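Glycosyl hydrolase, family 38 (PDB 5KBP) probably hydrolyses alpha-mannosidic linkages, as a bacterial alpha-mannosidase of glycosyl hydrolase family 38. Local coordinates at residues 79-93 with 106-118. Sequence-based numbering, arbitrary orientation.
Sequences VQAGKLKIGPFYILQ and NMLIGHLESQKWG
Val79, in the last turn of helix 72-80, lays its CG1 methyl across the CB of Trp117 at 3.9 Å. That helix ends in a Schellman motif at Gly82, and the chain passes through the short strand 84-85 before meeting helix 100-117 again at Ile86. Here Ile86 CD1 comes within 3.6 Å of the same Trp117 CB, so one methylene is shared by two aliphatic chains that each cross the tryptophan at about a right angle. Next comes Gly87, whose CA passes by the Ser114 hydroxyl; that OG turns back to its own helix and bonds Gly110 O at 2.6 Å, reaching it from the face of the carbonyl plane opposite to that used by Ser114 N. A cis peptide leads into Pro88, and its O receives a CA-H...O contact from Gly110, where the lack of a side chain lets the two backbones close to 4.1 Å between the CA atoms of Phe89 and Gly110. The Phe89 ring lies alongside Met107, whose chain bends at chi3 (79°) to bring CE to the ring edge, near its plane. Tyr90 N bonds Asn106 O and, weakly, Asn106 OD1; that carbonyl O also takes Gly110 N from the opposite face of its plane. The buried amide of Asn106, reaching out with CG anti to the backbone N (chi1 -173°), then pairs with both polar backbone atoms of Ile91: Ile91 N meets Asn106 OD1 at 2.9 Å, nearly straight (168°) and on an in-plane lone pair, while ND2 gives a hydrogen to Ile91 O. Two bonds to one residue fix the amide's rotation. Within the family 38 N-terminal domain, this irregular chain after strand 84-85, itself parallel to strand 52-53, is thus tied to helix 100-117, with helix 59-65 touching Ile86, Tyr90 and Trp117, and helix 337-348 packing on Tyr90 and Ile109.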
# COMPACT_ATOMS: atom_id res chain seq x y z
N VAL A 79 -31.23 1.63 -3.14
CA VAL A 79 -31.14 3.08 -3.24
C VAL A 79 -32.32 3.64 -4.01
O VAL A 79 -32.88 4.69 -3.65
CB VAL A 79 -29.80 3.49 -3.87
CG1 VAL A 79 -29.73 4.99 -4.08
CG2 VAL A 79 -28.64 3.02 -3.00
N GLN A 80 -32.73 2.96 -5.09
CA GLN A 80 -33.86 3.43 -5.89
C GLN A 80 -35.15 3.45 -5.07
O GLN A 80 -36.03 4.27 -5.34
CB GLN A 80 -34.04 2.56 -7.13
CG GLN A 80 -32.96 2.74 -8.19
CD GLN A 80 -33.12 1.77 -9.35
OE1 GLN A 80 -34.20 1.24 -9.58
NE2 GLN A 80 -32.03 1.54 -10.07
N ALA A 81 -35.27 2.57 -4.09
CA ALA A 81 -36.46 2.52 -3.24
C ALA A 81 -36.45 3.56 -2.14
O ALA A 81 -37.41 3.61 -1.35
CB ALA A 81 -36.60 1.12 -2.63
N GLY A 82 -35.42 4.40 -2.06
CA GLY A 82 -35.33 5.35 -0.97
C GLY A 82 -35.11 4.74 0.39
O GLY A 82 -35.38 5.38 1.40
N LYS A 83 -34.63 3.49 0.44
CA LYS A 83 -34.37 2.82 1.70
C LYS A 83 -32.89 2.77 2.06
O LYS A 83 -32.56 2.49 3.22
CB LYS A 83 -34.94 1.40 1.68
CG LYS A 83 -36.46 1.36 1.55
CD LYS A 83 -37.02 -0.00 1.90
CE LYS A 83 -38.53 0.05 2.05
NZ LYS A 83 -38.93 1.02 3.10
N LEU A 84 -32.00 3.02 1.11
CA LEU A 84 -30.57 3.18 1.38
C LEU A 84 -30.22 4.63 1.08
O LEU A 84 -30.12 5.02 -0.09
CB LEU A 84 -29.74 2.21 0.55
CG LEU A 84 -28.32 1.95 1.08
CD1 LEU A 84 -28.37 1.52 2.53
CD2 LEU A 84 -27.62 0.90 0.24
N LYS A 85 -30.05 5.42 2.13
CA LYS A 85 -29.79 6.85 2.01
C LYS A 85 -28.29 7.08 1.88
O LYS A 85 -27.53 6.73 2.79
CB LYS A 85 -30.36 7.60 3.21
CG LYS A 85 -31.85 7.38 3.45
CD LYS A 85 -32.69 8.02 2.36
CE LYS A 85 -34.16 8.04 2.74
NZ LYS A 85 -35.00 8.71 1.71
N ILE A 86 -27.86 7.67 0.76
CA ILE A 86 -26.45 7.80 0.43
C ILE A 86 -26.08 9.27 0.27
O ILE A 86 -26.93 10.13 0.03
CB ILE A 86 -26.10 7.02 -0.85
CG1 ILE A 86 -26.84 7.62 -2.05
CG2 ILE A 86 -26.46 5.55 -0.70
CD1 ILE A 86 -26.40 7.06 -3.39
N GLY A 87 -24.79 9.54 0.40
CA GLY A 87 -24.25 10.86 0.16
C GLY A 87 -24.51 11.82 1.29
O GLY A 87 -24.99 11.44 2.37
N PRO A 88 -24.24 13.12 1.07
CA PRO A 88 -23.82 13.66 -0.23
C PRO A 88 -22.32 13.69 -0.47
O PRO A 88 -21.89 14.18 -1.52
CB PRO A 88 -24.36 15.09 -0.17
CG PRO A 88 -24.23 15.46 1.28
CD PRO A 88 -24.42 14.18 2.07
N PHE A 89 -21.53 13.18 0.47
CA PHE A 89 -20.08 13.22 0.37
C PHE A 89 -19.54 11.90 -0.16
O PHE A 89 -20.23 10.88 -0.22
CB PHE A 89 -19.45 13.54 1.73
CG PHE A 89 -19.80 14.90 2.27
CD1 PHE A 89 -20.28 15.89 1.44
CD2 PHE A 89 -19.64 15.18 3.62
CE1 PHE A 89 -20.61 17.14 1.94
CE2 PHE A 89 -19.96 16.43 4.12
CZ PHE A 89 -20.44 17.41 3.28
N TYR A 90 -18.26 11.92 -0.55
CA TYR A 90 -17.57 10.69 -0.92
C TYR A 90 -17.00 10.01 0.32
O TYR A 90 -17.15 8.80 0.49
CB TYR A 90 -16.47 11.00 -1.94
CG TYR A 90 -15.62 9.82 -2.34
CD1 TYR A 90 -16.14 8.81 -3.15
CD2 TYR A 90 -14.30 9.71 -1.93
CE1 TYR A 90 -15.36 7.72 -3.52
CE2 TYR A 90 -13.52 8.63 -2.29
CZ TYR A 90 -14.05 7.64 -3.09
OH TYR A 90 -13.28 6.57 -3.46
N ILE A 91 -16.34 10.78 1.19
CA ILE A 91 -15.85 10.30 2.47
C ILE A 91 -16.17 11.35 3.53
O ILE A 91 -16.50 12.49 3.22
CB ILE A 91 -14.34 9.99 2.44
CG1 ILE A 91 -13.57 11.13 1.75
CG2 ILE A 91 -14.07 8.67 1.74
CD1 ILE A 91 -13.05 12.19 2.70
N LEU A 92 -16.06 10.94 4.79
CA LEU A 92 -16.20 11.85 5.92
C LEU A 92 -14.81 12.31 6.33
O LEU A 92 -14.04 11.54 6.92
CB LEU A 92 -16.92 11.16 7.08
CG LEU A 92 -18.32 10.63 6.82
CD1 LEU A 92 -18.98 10.21 8.12
CD2 LEU A 92 -19.17 11.66 6.09
N GLN A 93 -14.48 13.56 6.01
CA GLN A 93 -13.12 14.06 6.12
C GLN A 93 -12.90 14.82 7.42
O GLN A 93 -13.84 15.10 8.18
CB GLN A 93 -12.79 14.97 4.93
CG GLN A 93 -13.33 16.39 5.08
CD GLN A 93 -14.82 16.51 4.78
OE1 GLN A 93 -15.53 15.51 4.71
NE2 GLN A 93 -15.29 17.74 4.58
N ASN A 106 -14.51 16.50 -2.51
CA ASN A 106 -15.29 15.53 -1.75
C ASN A 106 -16.78 15.70 -2.03
O ASN A 106 -17.51 14.71 -2.13
CB ASN A 106 -15.00 15.68 -0.25
CG ASN A 106 -15.64 14.59 0.58
OD1 ASN A 106 -15.72 13.44 0.16
ND2 ASN A 106 -16.12 14.95 1.76
N MET A 107 -17.24 16.94 -2.15
CA MET A 107 -18.65 17.18 -2.46
C MET A 107 -18.93 16.99 -3.94
O MET A 107 -20.00 16.48 -4.31
CB MET A 107 -19.04 18.60 -2.03
CG MET A 107 -18.47 19.03 -0.68
SD MET A 107 -18.96 20.69 -0.19
CE MET A 107 -20.62 20.37 0.40
N LEU A 108 -17.98 17.37 -4.80
CA LEU A 108 -18.17 17.21 -6.24
C LEU A 108 -18.26 15.74 -6.62
O LEU A 108 -19.14 15.34 -7.39
CB LEU A 108 -17.03 17.91 -6.98
CG LEU A 108 -17.11 18.15 -8.50
CD1 LEU A 108 -16.56 16.97 -9.28
CD2 LEU A 108 -18.54 18.46 -8.93
N ILE A 109 -17.35 14.92 -6.10
CA ILE A 109 -17.38 13.49 -6.40
C ILE A 109 -18.54 12.82 -5.68
O ILE A 109 -19.19 11.92 -6.23
CB ILE A 109 -16.03 12.84 -6.05
CG1 ILE A 109 -14.93 13.39 -6.97
CG2 ILE A 109 -16.11 11.32 -6.15
CD1 ILE A 109 -13.57 12.75 -6.75
N GLY A 110 -18.81 13.23 -4.44
CA GLY A 110 -19.97 12.71 -3.74
C GLY A 110 -21.26 12.96 -4.49
O GLY A 110 -22.16 12.11 -4.52
N HIS A 111 -21.37 14.13 -5.13
CA HIS A 111 -22.56 14.44 -5.92
C HIS A 111 -22.63 13.58 -7.17
O HIS A 111 -23.65 12.95 -7.45
CB HIS A 111 -22.58 15.93 -6.28
CG HIS A 111 -23.67 16.31 -7.23
ND1 HIS A 111 -23.45 16.53 -8.57
CD2 HIS A 111 -25.00 16.50 -7.03
CE1 HIS A 111 -24.59 16.85 -9.16
NE2 HIS A 111 -25.54 16.83 -8.25
N LEU A 112 -21.54 13.55 -7.95
CA LEU A 112 -21.54 12.80 -9.20
C LEU A 112 -21.76 11.31 -8.95
O LEU A 112 -22.41 10.63 -9.76
CB LEU A 112 -20.23 13.03 -9.96
CG LEU A 112 -19.95 14.45 -10.43
CD1 LEU A 112 -18.58 14.53 -11.08
CD2 LEU A 112 -21.02 14.93 -11.40
N GLU A 113 -21.22 10.78 -7.85
CA GLU A 113 -21.43 9.37 -7.53
C GLU A 113 -22.86 9.11 -7.07
O GLU A 113 -23.45 8.09 -7.42
CB GLU A 113 -20.43 8.92 -6.47
CG GLU A 113 -18.99 8.86 -6.95
CD GLU A 113 -18.78 7.81 -8.01
OE1 GLU A 113 -19.34 6.70 -7.87
OE2 GLU A 113 -18.06 8.08 -8.99
N SER A 114 -23.42 10.03 -6.28
CA SER A 114 -24.80 9.85 -5.81
C SER A 114 -25.78 9.86 -6.97
O SER A 114 -26.78 9.14 -6.95
CB SER A 114 -25.15 10.95 -4.81
OG SER A 114 -24.31 10.87 -3.66
N GLN A 115 -25.51 10.67 -8.00
CA GLN A 115 -26.38 10.70 -9.17
C GLN A 115 -26.32 9.41 -9.97
O GLN A 115 -27.28 9.10 -10.69
CB GLN A 115 -26.02 11.89 -10.07
CG GLN A 115 -26.16 13.25 -9.40
CD GLN A 115 -27.59 13.54 -8.98
OE1 GLN A 115 -28.54 13.08 -9.61
NE2 GLN A 115 -27.75 14.29 -7.89
N LYS A 116 -25.23 8.65 -9.86
CA LYS A 116 -25.16 7.36 -10.55
C LYS A 116 -26.10 6.34 -9.93
O LYS A 116 -26.61 5.46 -10.64
CB LYS A 116 -23.73 6.84 -10.53
CG LYS A 116 -22.73 7.74 -11.24
CD LYS A 116 -21.30 7.23 -11.08
CE LYS A 116 -20.30 8.17 -11.73
NZ LYS A 116 -18.90 7.72 -11.52
N TRP A 117 -26.35 6.43 -8.63
CA TRP A 117 -27.25 5.52 -7.94
C TRP A 117 -28.67 6.06 -7.86
O TRP A 117 -29.63 5.30 -8.04
CB TRP A 117 -26.72 5.23 -6.53
CG TRP A 117 -25.36 4.62 -6.51
CD1 TRP A 117 -24.18 5.25 -6.29
CD2 TRP A 117 -25.05 3.24 -6.75
NE1 TRP A 117 -23.14 4.36 -6.37
CE2 TRP A 117 -23.65 3.11 -6.65
CE3 TRP A 117 -25.81 2.11 -7.03
CZ2 TRP A 117 -23.00 1.90 -6.81
CZ3 TRP A 117 -25.16 0.90 -7.19
CH2 TRP A 117 -23.77 0.80 -7.09
N GLY A 118 -28.82 7.35 -7.60
CA GLY A 118 -30.13 7.96 -7.52
C GLY A 118 -30.07 9.44 -7.19
O GLY A 118 -30.22 10.29 -8.08